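STING-associated CdnE c-di-GMP synthase (PDB 6WT8) synthesises the cyclic dinucleotide c-di-GMP, probably as the signal for a STING partner in bacterial CBASS defence. Local coordinates at residues 93-98 with 240-245; 115-120 with 207-212; 232-237 with 326-331; 258-263 with 279-284. One frame throughout, in Å; residues are numbered along the deposited sequence.

Interaction 1 of 4, residues 93-98 with 240-245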
# COMPACT_ATOMS: atom_id res chain seq x y z
N VAL A 93 3.49 3.89 3.18
CA VAL A 93 3.63 5.25 3.68
C VAL A 93 3.03 6.24 2.69
O VAL A 93 2.49 7.27 3.08
CB VAL A 93 5.11 5.53 4.02
CG1 VAL A 93 5.27 7.01 4.39
CG2 VAL A 93 5.59 4.64 5.21
N MSE A 94 3.02 5.87 1.39
CA MSE A 94 2.45 6.79 0.41
C MSE A 94 0.92 6.91 0.40
O MSE A 94 0.38 7.82 -0.22
CB MSE A 94 2.88 6.39 -1.02
CG MSE A 94 4.36 6.70 -1.27
SE MSE A 94 4.81 8.60 -1.13
CE MSE A 94 3.94 9.22 -2.68
N THR A 95 0.24 6.00 1.10
CA THR A 95 -1.19 6.17 1.40
C THR A 95 -1.43 6.44 2.86
O THR A 95 -2.59 6.44 3.31
CB THR A 95 -1.96 4.91 0.97
OG1 THR A 95 -1.33 3.75 1.50
CG2 THR A 95 -2.00 4.75 -0.58
N ASN A 96 -0.36 6.61 3.65
CA ASN A 96 -0.45 6.74 5.10
C ASN A 96 -1.23 5.60 5.72
O ASN A 96 -1.96 5.81 6.72
CB ASN A 96 -1.10 8.09 5.51
CG ASN A 96 -0.92 8.37 6.99
OD1 ASN A 96 0.13 7.99 7.57
ND2 ASN A 96 -1.95 9.00 7.65
N THR A 97 -1.07 4.37 5.17
CA THR A 97 -1.74 3.23 5.77
C THR A 97 -0.77 2.34 6.52
O THR A 97 -1.13 1.23 6.92
CB THR A 97 -2.52 2.43 4.73
OG1 THR A 97 -1.65 2.10 3.64
CG2 THR A 97 -3.72 3.28 4.26
N HIS A 98 0.46 2.81 6.72
CA HIS A 98 1.37 2.08 7.59
C HIS A 98 0.93 2.23 9.05
O HIS A 98 0.23 3.16 9.43
CB HIS A 98 2.81 2.57 7.41
CG HIS A 98 3.00 4.04 7.67
ND1 HIS A 98 2.27 5.00 7.02
CD2 HIS A 98 3.89 4.71 8.46
CE1 HIS A 98 2.65 6.20 7.43
NE2 HIS A 98 3.66 6.05 8.26
N GLU A 240 -2.81 5.14 -5.94
CA GLU A 240 -3.84 6.02 -6.45
C GLU A 240 -5.22 5.52 -6.07
O GLU A 240 -6.07 6.32 -5.66
CB GLU A 240 -3.69 6.15 -7.96
CG GLU A 240 -4.69 7.14 -8.60
CD GLU A 240 -4.39 8.61 -8.30
OE1 GLU A 240 -5.23 9.45 -8.67
OE2 GLU A 240 -3.34 8.91 -7.70
N ARG A 241 -5.47 4.22 -6.21
CA ARG A 241 -6.83 3.74 -5.99
C ARG A 241 -7.22 3.82 -4.51
O ARG A 241 -8.38 4.15 -4.21
CB ARG A 241 -6.97 2.31 -6.53
CG ARG A 241 -7.11 2.28 -8.06
CD ARG A 241 -7.19 0.80 -8.51
NE ARG A 241 -7.45 0.87 -9.97
CZ ARG A 241 -7.51 -0.21 -10.76
NH1 ARG A 241 -7.30 -1.45 -10.30
NH2 ARG A 241 -7.77 -0.02 -12.07
N ILE A 242 -6.29 3.48 -3.59
CA ILE A 242 -6.60 3.62 -2.16
C ILE A 242 -6.84 5.09 -1.81
O ILE A 242 -7.80 5.43 -1.09
CB ILE A 242 -5.49 2.99 -1.32
CG1 ILE A 242 -5.61 1.46 -1.49
CG2 ILE A 242 -5.62 3.40 0.14
CD1 ILE A 242 -4.30 0.75 -1.00
N ASN A 243 -6.00 5.99 -2.33
CA ASN A 243 -6.20 7.41 -2.01
C ASN A 243 -7.53 7.92 -2.56
O ASN A 243 -8.27 8.65 -1.86
CB ASN A 243 -5.01 8.21 -2.54
CG ASN A 243 -3.78 8.05 -1.65
OD1 ASN A 243 -3.88 7.64 -0.48
ND2 ASN A 243 -2.59 8.36 -2.21
N VAL A 244 -7.89 7.51 -3.78
CA VAL A 244 -9.15 7.96 -4.36
C VAL A 244 -10.34 7.38 -3.62
O VAL A 244 -11.30 8.09 -3.29
CB VAL A 244 -9.19 7.57 -5.85
CG1 VAL A 244 -10.59 7.62 -6.33
CG2 VAL A 244 -8.32 8.47 -6.57
N LYS A 245 -10.33 6.06 -3.33
CA LYS A 245 -11.48 5.52 -2.67
C LYS A 245 -11.60 6.00 -1.22
O LYS A 245 -12.72 6.11 -0.71
CB LYS A 245 -11.47 3.98 -2.78
CG LYS A 245 -12.82 3.47 -2.36
CD LYS A 245 -13.01 1.98 -2.45
CE LYS A 245 -13.69 1.49 -3.68
NZ LYS A 245 -14.75 0.50 -3.15
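Thr-95 and Asn-243 are the closest backbone pair, CA to CA 6.2 Å, where the 3-10 turn at 93-95 rests against one flank of helix 235-248. The two segments bury 175 Å² between them, mostly through three side chains. From Thr-95 the methyl does the touching: CG2 reaches Ile-242 CG2 at 3.9 Å and, closer still, Asn-243 OD1 at 3.4 Å. Its hydroxyl occupies the position between backbone N and carbonyl carbon (chi1 50°), which presents CG2 to the helix and keeps OG1 within its own loop, 2.7 Å from Thr-97 OG1 and bonded also to Ser-92 O. Asn-243 ND2 stays 3.6 Å from Met-94 O, too long to count as a bond. The polar partner of this amide is Lys-254, whose NZ is bonded to both Asn-243 OD1 and Thr-95 O and so ties helix and loop together. A leucine in place of Asn-243 would probably leave Lys-254 NZ without the acceptor it has in Asn-243 OD1 and press a branched carbon chain against the Thr-95 methyl. Residues 93-98 directly follow a Gly-Ser pair that resembles the nucleotidyltransferase motif, between strands 85-90 and 106-112. From the loop, Thr-97 packs on Lys-254 and Ile-257 of helix 253-266, and from helix 235-248 Ile-242 reaches Asn-282 of helix 278-287.

Interaction 2 of 4, residues 115-120 with 207-212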
# COMPACT_ATOMS: atom_id res chain seq x y z
N SER A 115 11.09 1.16 -22.56
CA SER A 115 10.12 0.57 -21.67
C SER A 115 9.81 -0.83 -22.16
O SER A 115 9.86 -1.12 -23.35
CB SER A 115 8.86 1.41 -21.62
OG SER A 115 7.91 0.85 -20.75
N GLU A 116 9.45 -1.69 -21.24
CA GLU A 116 8.81 -2.94 -21.60
C GLU A 116 7.33 -2.66 -21.87
O GLU A 116 6.78 -1.67 -21.37
CB GLU A 116 8.96 -3.93 -20.44
CG GLU A 116 10.44 -4.25 -20.08
CD GLU A 116 11.15 -4.92 -21.21
OE1 GLU A 116 10.60 -5.90 -21.73
OE2 GLU A 116 12.24 -4.46 -21.58
N PHE A 117 6.68 -3.51 -22.67
CA PHE A 117 5.25 -3.30 -22.90
C PHE A 117 4.61 -4.58 -23.41
O PHE A 117 5.30 -5.50 -23.87
CB PHE A 117 4.97 -2.13 -23.88
CG PHE A 117 5.43 -2.37 -25.29
CD1 PHE A 117 6.75 -2.21 -25.64
CD2 PHE A 117 4.51 -2.72 -26.28
CE1 PHE A 117 7.18 -2.42 -26.95
CE2 PHE A 117 4.91 -2.92 -27.60
CZ PHE A 117 6.25 -2.78 -27.94
N ASP A 118 3.28 -4.63 -23.33
CA ASP A 118 2.49 -5.76 -23.83
C ASP A 118 2.34 -5.65 -25.36
O ASP A 118 1.38 -5.05 -25.87
CB ASP A 118 1.14 -5.78 -23.12
CG ASP A 118 0.36 -7.05 -23.38
OD1 ASP A 118 0.84 -7.85 -24.20
OD2 ASP A 118 -0.69 -7.24 -22.75
N HIS A 119 3.27 -6.30 -26.08
CA HIS A 119 3.31 -6.25 -27.54
C HIS A 119 2.06 -6.89 -28.11
O HIS A 119 1.34 -6.29 -28.92
CB HIS A 119 4.52 -7.01 -28.09
CG HIS A 119 5.85 -6.50 -27.65
ND1 HIS A 119 6.21 -6.35 -26.33
CD2 HIS A 119 6.95 -6.17 -28.38
CE1 HIS A 119 7.46 -5.92 -26.25
NE2 HIS A 119 7.93 -5.80 -27.48
N LYS A 120 1.81 -8.13 -27.70
CA LYS A 120 0.70 -8.87 -28.28
C LYS A 120 -0.62 -8.21 -27.91
O LYS A 120 -1.54 -8.14 -28.73
CB LYS A 120 0.69 -10.32 -27.79
CG LYS A 120 1.89 -11.19 -28.16
CD LYS A 120 1.75 -12.56 -27.49
CE LYS A 120 2.88 -13.50 -27.89
NZ LYS A 120 2.89 -13.72 -29.36
N ASP A 207 -4.01 -1.53 -20.50
CA ASP A 207 -4.85 -0.53 -19.83
C ASP A 207 -4.13 0.81 -19.70
O ASP A 207 -4.76 1.88 -19.85
CB ASP A 207 -5.32 -1.07 -18.48
CG ASP A 207 -6.49 -2.04 -18.60
OD1 ASP A 207 -7.21 -2.04 -19.64
OD2 ASP A 207 -6.69 -2.80 -17.64
N PHE A 208 -2.83 0.79 -19.41
CA PHE A 208 -2.07 2.04 -19.45
C PHE A 208 -2.09 2.65 -20.86
O PHE A 208 -2.31 3.85 -21.03
CB PHE A 208 -0.61 1.83 -19.01
CG PHE A 208 0.20 3.06 -19.23
CD1 PHE A 208 -0.03 4.19 -18.45
CD2 PHE A 208 1.13 3.11 -20.25
CE1 PHE A 208 0.66 5.36 -18.69
CE2 PHE A 208 1.86 4.25 -20.50
CZ PHE A 208 1.63 5.39 -19.72
N MSE A 209 -1.84 1.84 -21.89
CA MSE A 209 -1.69 2.40 -23.22
C MSE A 209 -3.04 2.91 -23.74
O MSE A 209 -3.09 3.81 -24.58
CB MSE A 209 -1.05 1.36 -24.15
CG MSE A 209 0.43 1.08 -23.69
SE MSE A 209 1.34 0.02 -25.05
CE MSE A 209 0.75 -1.73 -24.56
N LYS A 210 -4.15 2.40 -23.18
CA LYS A 210 -5.48 2.93 -23.55
C LYS A 210 -5.80 4.29 -22.93
O LYS A 210 -6.67 5.01 -23.45
CB LYS A 210 -6.60 1.97 -23.12
CG LYS A 210 -6.74 0.70 -23.92
CD LYS A 210 -7.81 -0.25 -23.32
CE LYS A 210 -8.08 -1.39 -24.32
NZ LYS A 210 -8.99 -2.49 -23.85
N THR A 211 -5.17 4.64 -21.81
CA THR A 211 -5.61 5.75 -20.98
C THR A 211 -4.55 6.81 -20.77
O THR A 211 -4.91 7.98 -20.53
CB THR A 211 -6.01 5.26 -19.57
OG1 THR A 211 -4.90 4.58 -18.94
CG2 THR A 211 -7.18 4.31 -19.62
N ASN A 212 -3.27 6.43 -20.78
CA ASN A 212 -2.16 7.27 -20.34
C ASN A 212 -2.34 7.76 -18.91
O ASN A 212 -1.80 8.81 -18.55
CB ASN A 212 -1.96 8.41 -21.32
CG ASN A 212 -1.48 7.88 -22.67
OD1 ASN A 212 -0.64 6.96 -22.68
ND2 ASN A 212 -2.00 8.41 -23.78
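Met-209, a selenomethionine, reaches from helix 206-211 to Phe-117 and Asp-118 and makes this contact almost alone. Its chain leaves the helix with CG beside the backbone N, runs on extended through chi2 and then bends at SE (chi3 -83°). That bend turns the terminal CE onto the backbone of Asp-118, 3.6 Å from its O, and to the edge of the Phe-117 ring, 4.3 Å from CD2. SE lies 5.4 Å from the ring centroid and 58° off the normal, an oblique approach. Phe-117 is fixed by other neighbours: His-119 CE1 sits 3.6 Å above one face of its ring, and Phe-147 meets it edge-to-face. The imidazole is held there by ND1, which donates to Phe-117 O at 2.8 Å through a bent bond, from above the carbonyl plane. Asp-118 is the N-cap of helix 119-126, its OD1 accepting from Gly-121 N. Met-209 also packs on Leu-140 and His-143 of helix 134-146. The geometry is that of a Met-aromatic contact, placed where strand 114-117, paired parallel with strand 192-204, passes through an Asp N-cap into a helix.

Interaction 3 of 4, residues 232-237 with 326-331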
# COMPACT_ATOMS: atom_id res chain seq x y z
N VAL A 232 6.19 -7.80 -13.32
CA VAL A 232 5.67 -6.44 -13.21
C VAL A 232 4.91 -6.24 -11.90
O VAL A 232 4.16 -7.12 -11.46
CB VAL A 232 4.78 -6.08 -14.41
CG1 VAL A 232 3.57 -6.98 -14.50
CG2 VAL A 232 4.33 -4.63 -14.33
N ASP A 233 5.09 -5.07 -11.29
CA ASP A 233 4.36 -4.64 -10.11
C ASP A 233 3.67 -3.33 -10.47
O ASP A 233 4.17 -2.59 -11.32
CB ASP A 233 5.28 -4.32 -8.93
CG ASP A 233 6.00 -5.50 -8.39
OD1 ASP A 233 5.35 -6.55 -8.22
OD2 ASP A 233 7.20 -5.33 -8.06
N TYR A 234 2.52 -3.05 -9.84
CA TYR A 234 1.79 -1.81 -10.08
C TYR A 234 1.62 -1.01 -8.79
O TYR A 234 0.49 -0.75 -8.32
CB TYR A 234 0.44 -2.11 -10.73
CG TYR A 234 0.55 -2.72 -12.11
CD1 TYR A 234 0.81 -1.93 -13.24
CD2 TYR A 234 0.45 -4.08 -12.29
CE1 TYR A 234 0.95 -2.47 -14.49
CE2 TYR A 234 0.60 -4.65 -13.57
CZ TYR A 234 0.82 -3.83 -14.67
OH TYR A 234 0.96 -4.40 -15.95
N PRO A 235 2.73 -0.60 -8.16
CA PRO A 235 2.61 0.08 -6.86
C PRO A 235 1.88 1.40 -6.96
O PRO A 235 1.21 1.84 -5.99
CB PRO A 235 4.07 0.31 -6.43
CG PRO A 235 4.83 0.33 -7.78
CD PRO A 235 4.13 -0.72 -8.63
N PHE A 236 2.00 2.11 -8.08
CA PHE A 236 1.38 3.42 -8.15
C PHE A 236 -0.13 3.30 -8.31
O PHE A 236 -0.86 4.23 -8.00
CB PHE A 236 2.02 4.23 -9.31
CG PHE A 236 3.48 4.10 -9.37
CD1 PHE A 236 4.27 4.35 -8.25
CD2 PHE A 236 4.11 3.65 -10.55
CE1 PHE A 236 5.68 4.20 -8.28
CE2 PHE A 236 5.52 3.52 -10.60
CZ PHE A 236 6.30 3.76 -9.47
N LEU A 237 -0.58 2.16 -8.85
CA LEU A 237 -2.01 1.95 -9.05
C LEU A 237 -2.69 1.67 -7.72
O LEU A 237 -3.79 2.19 -7.46
CB LEU A 237 -2.20 0.77 -10.02
CG LEU A 237 -3.60 0.57 -10.54
CD1 LEU A 237 -4.18 1.86 -11.16
CD2 LEU A 237 -3.63 -0.58 -11.53
N ASP A 326 -4.95 -3.52 -7.32
CA ASP A 326 -4.47 -3.24 -8.68
C ASP A 326 -5.19 -4.06 -9.75
O ASP A 326 -4.92 -3.89 -10.95
CB ASP A 326 -2.94 -3.42 -8.76
CG ASP A 326 -2.50 -4.87 -8.53
OD1 ASP A 326 -3.33 -5.80 -8.63
OD2 ASP A 326 -1.28 -5.08 -8.25
N GLY A 327 -6.11 -4.93 -9.36
CA GLY A 327 -6.94 -5.66 -10.32
C GLY A 327 -6.27 -6.83 -10.98
O GLY A 327 -6.88 -7.46 -11.86
N CYS A 328 -5.07 -7.19 -10.57
CA CYS A 328 -4.30 -8.20 -11.30
C CYS A 328 -4.33 -9.61 -10.69
O CYS A 328 -3.86 -10.56 -11.34
CB CYS A 328 -2.85 -7.74 -11.44
SG CYS A 328 -2.66 -6.27 -12.50
N GLU A 329 -4.84 -9.79 -9.48
CA GLU A 329 -4.94 -11.11 -8.88
C GLU A 329 -6.28 -11.25 -8.18
O GLU A 329 -6.93 -10.25 -7.82
CB GLU A 329 -3.86 -11.34 -7.83
CG GLU A 329 -2.47 -10.89 -8.28
CD GLU A 329 -1.41 -10.94 -7.17
OE1 GLU A 329 -1.64 -11.57 -6.10
OE2 GLU A 329 -0.33 -10.32 -7.40
N TYR A 330 -6.71 -12.50 -7.99
CA TYR A 330 -7.79 -12.80 -7.05
C TYR A 330 -7.12 -13.16 -5.74
O TYR A 330 -6.35 -14.12 -5.70
CB TYR A 330 -8.63 -13.96 -7.59
CG TYR A 330 -9.48 -13.57 -8.78
CD1 TYR A 330 -10.60 -12.80 -8.59
CD2 TYR A 330 -9.15 -14.00 -10.07
CE1 TYR A 330 -11.42 -12.44 -9.66
CE2 TYR A 330 -9.95 -13.63 -11.16
CZ TYR A 330 -11.08 -12.86 -10.92
OH TYR A 330 -11.89 -12.52 -11.99
N ILE A 331 -7.46 -12.44 -4.68
CA ILE A 331 -6.65 -12.57 -3.45
C ILE A 331 -6.91 -13.85 -2.69
O ILE A 331 -6.11 -14.19 -1.80
CB ILE A 331 -6.84 -11.37 -2.49
CG1 ILE A 331 -8.30 -11.17 -2.12
CG2 ILE A 331 -6.28 -10.12 -3.11
CD1 ILE A 331 -8.46 -10.33 -0.88
O HOH W 1 1.20 -4.42 -7.86
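Asp-326, whose CB lies against that of Tyr-234, carries its CG between the backbone N and the carbonyl carbon (chi1 65°), which points the carboxylate toward water 1 and Cys-328 N. Cys-328 has SG beside its backbone N, and this rotation lays the sulfur against the Tyr-234 ring, 3.8 Å from CE2. SG stands 4.6 Å from the ring centroid, 51° off the normal, an oblique sulfur-aromatic contact. Val-232 CG2 lies over one face of the ring, offset toward its rim, on the other side of the ring plane from the sulfur. The course of the two backbones sets Tyr-234 CB 4.1 Å from Asp-326 CB. Leu-237, from the first turn of helix 235-248, brings CD2 to 3.6 Å from Asp-326 O. The loop is shaped by an Asx turn: Asp-326 OD1 accepts from Cys-328 N at 3.0 Å with an N-H...O angle of 158°, approached on the anti side. No direct hydrogen bond joins the segments; water 1 is the polar bridge, donating to Asp-326 OD2 at 2.6 Å and accepting from Tyr-234 N at 2.7 Å. The apolar and sulfur contacts lie beside an acid whose two oxygens are each met by donors, OD1 by Cys-328 N and Ser-324 OG, OD2 by the water. This is consistent with an ionised Asp-326, although the nearby like charge of Asp-233 would probably work slightly against it.

Interaction 4 of 4, residues 258-263 with 279-284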
# COMPACT_ATOMS: atom_id res chain seq x y z
N ARG A 258 -6.00 0.59 8.53
CA ARG A 258 -5.05 0.66 9.64
C ARG A 258 -5.57 -0.13 10.84
O ARG A 258 -4.79 -0.75 11.55
CB ARG A 258 -4.80 2.14 10.00
CG ARG A 258 -4.02 2.84 8.86
CD ARG A 258 -3.53 4.24 9.27
NE ARG A 258 -4.69 5.08 9.47
CZ ARG A 258 -5.10 6.10 8.70
NH1 ARG A 258 -4.46 6.62 7.63
NH2 ARG A 258 -6.21 6.68 9.03
N PHE A 259 -6.89 -0.06 11.10
CA PHE A 259 -7.46 -0.85 12.19
C PHE A 259 -7.20 -2.32 11.99
O PHE A 259 -6.70 -2.98 12.90
CB PHE A 259 -8.97 -0.57 12.25
CG PHE A 259 -9.71 -1.35 13.29
CD1 PHE A 259 -9.48 -1.14 14.62
CD2 PHE A 259 -10.70 -2.19 12.93
CE1 PHE A 259 -10.19 -1.87 15.61
CE2 PHE A 259 -11.41 -2.90 13.90
CZ PHE A 259 -11.17 -2.71 15.24
N LEU A 260 -7.51 -2.86 10.80
CA LEU A 260 -7.32 -4.32 10.64
C LEU A 260 -5.84 -4.69 10.73
O LEU A 260 -5.49 -5.76 11.25
CB LEU A 260 -7.89 -4.80 9.29
CG LEU A 260 -9.36 -5.07 9.11
CD1 LEU A 260 -9.49 -5.93 7.80
CD2 LEU A 260 -9.96 -5.83 10.31
N LYS A 261 -4.94 -3.84 10.21
CA LYS A 261 -3.50 -4.11 10.33
C LYS A 261 -3.08 -4.16 11.79
O LYS A 261 -2.31 -5.04 12.19
CB LYS A 261 -2.70 -3.05 9.57
CG LYS A 261 -2.73 -3.20 8.06
CD LYS A 261 -1.78 -2.14 7.49
CE LYS A 261 -1.78 -2.11 6.03
NZ LYS A 261 -0.56 -1.26 5.66
N ASN A 262 -3.61 -3.26 12.62
CA ASN A 262 -3.27 -3.27 14.04
C ASN A 262 -3.83 -4.52 14.70
O ASN A 262 -3.16 -5.11 15.56
CB ASN A 262 -3.84 -2.00 14.72
CG ASN A 262 -2.82 -0.84 14.68
OD1 ASN A 262 -1.72 -0.97 15.23
ND2 ASN A 262 -3.14 0.27 14.01
N ILE A 263 -5.09 -4.88 14.41
CA ILE A 263 -5.66 -6.10 15.00
C ILE A 263 -4.81 -7.30 14.62
O ILE A 263 -4.50 -8.15 15.46
CB ILE A 263 -7.11 -6.31 14.55
CG1 ILE A 263 -8.02 -5.18 15.02
CG2 ILE A 263 -7.67 -7.67 14.98
CD1 ILE A 263 -7.88 -4.78 16.42
N PHE A 279 -1.16 -6.20 1.52
CA PHE A 279 -1.80 -6.26 0.20
C PHE A 279 -3.22 -6.83 0.31
O PHE A 279 -4.16 -6.31 -0.32
CB PHE A 279 -0.83 -7.14 -0.66
CG PHE A 279 -1.32 -7.59 -1.99
CD1 PHE A 279 -0.91 -6.87 -3.14
CD2 PHE A 279 -2.11 -8.70 -2.14
CE1 PHE A 279 -1.31 -7.25 -4.42
CE2 PHE A 279 -2.49 -9.13 -3.41
CZ PHE A 279 -2.11 -8.40 -4.55
N HIS A 280 -3.38 -7.90 1.09
CA HIS A 280 -4.68 -8.54 1.20
C HIS A 280 -5.62 -7.72 2.04
O HIS A 280 -6.82 -7.66 1.73
CB HIS A 280 -4.56 -9.95 1.80
CG HIS A 280 -3.57 -10.78 1.09
ND1 HIS A 280 -2.24 -10.82 1.47
CD2 HIS A 280 -3.67 -11.59 -0.01
CE1 HIS A 280 -1.58 -11.64 0.65
NE2 HIS A 280 -2.44 -12.14 -0.23
N ILE A 281 -5.12 -7.11 3.13
CA ILE A 281 -5.98 -6.25 3.95
C ILE A 281 -6.47 -5.07 3.13
O ILE A 281 -7.66 -4.71 3.17
CB ILE A 281 -5.21 -5.78 5.21
CG1 ILE A 281 -5.12 -6.97 6.14
CG2 ILE A 281 -6.00 -4.66 5.91
CD1 ILE A 281 -4.24 -6.73 7.37
N ASN A 282 -5.57 -4.48 2.34
CA ASN A 282 -5.98 -3.36 1.48
C ASN A 282 -7.11 -3.80 0.58
O ASN A 282 -8.10 -3.09 0.41
CB ASN A 282 -4.82 -2.90 0.59
CG ASN A 282 -3.70 -2.21 1.33
OD1 ASN A 282 -3.85 -1.76 2.46
ND2 ASN A 282 -2.51 -2.13 0.67
N ALA A 283 -6.94 -4.96 -0.08
CA ALA A 283 -7.93 -5.45 -1.05
C ALA A 283 -9.27 -5.78 -0.38
O ALA A 283 -10.33 -5.47 -0.94
CB ALA A 283 -7.38 -6.70 -1.77
N ILE A 284 -9.24 -6.38 0.81
CA ILE A 284 -10.50 -6.72 1.49
C ILE A 284 -11.25 -5.43 1.80
O ILE A 284 -12.49 -5.33 1.62
CB ILE A 284 -10.21 -7.54 2.76
CG1 ILE A 284 -9.70 -8.93 2.33
CG2 ILE A 284 -11.46 -7.56 3.69
CD1 ILE A 284 -9.05 -9.74 3.53
O HOH W 2 -1.51 -0.54 3.20
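Lys-261 NZ is gripped from several sides: it donates to water 2 at 2.7 Å, bonds Thr-97 O in the loop after strand 85-90, and makes a weak bond to Ser-278 OG. Water 2 passes the link across the contact, donating to Asn-282 OD1 at 2.7 Å. The arrangement belongs to a helix-helix packing in the helical part of the chain, where helices 253-266 and 278-287 run in opposed but well-inclined directions, the axes of the segments 258-263 and 279-284 at 139° and 9.9 Å apart at closest approach. Next to this water bridge the apolar part of the contact centres on Ile-281, which buries more area here than any other residue. Its CG2, anti to the backbone N, meets Leu-260 CB at 3.9 Å and is also near Leu-260 CD1. The other branch, CG1, stands beside the backbone N (chi1 -74°) and carries CD1 over the root of the lysine, 3.9 Å from Lys-261 CG and 4.0 Å from Lys-261 CA. Replacing Ile-281 by alanine would remove both branches, which would probably open a gap beside Leu-260 and leave the aliphatic base of Lys-261 less firmly supported. Leu-260 continues the apolar layer to Leu-305 of helix 300-314. On another flank of helix 253-266, Arg-258 turns away and gives NH1 to Asn-96 O and NE to Met-55 O. The extended lysine chain runs from this oily base to its polar end, and along that path Lys-261 CE passes 4.1 Å from Asn-282 OD1.

None of the four contacts, all partly buried, has a direct hydrogen bond between its segments. Interaction 1 lies nearest the centre of the molecule, its own centre about 6 Å away; 3, which includes the exposed Cys-328, and 4 lie about 10 Å out. These three touch: 1 and 3 share helix 235-248, and 4 uses the next helix, whose Arg-258 and Lys-261 bond to the loop of interaction 1. Ile-331 and Glu-329 of interaction 3 pack on helix 278-287 of interaction 4. Interaction 2 is peripheral, about 23 Å out, and touches none. Chemistry follows place: aliphatic packing beside a water bridge in 4, a methyl-amide contact tied by a lysine in 1, oblique sulfur- or selenium-aromatic contacts in 3 and 2.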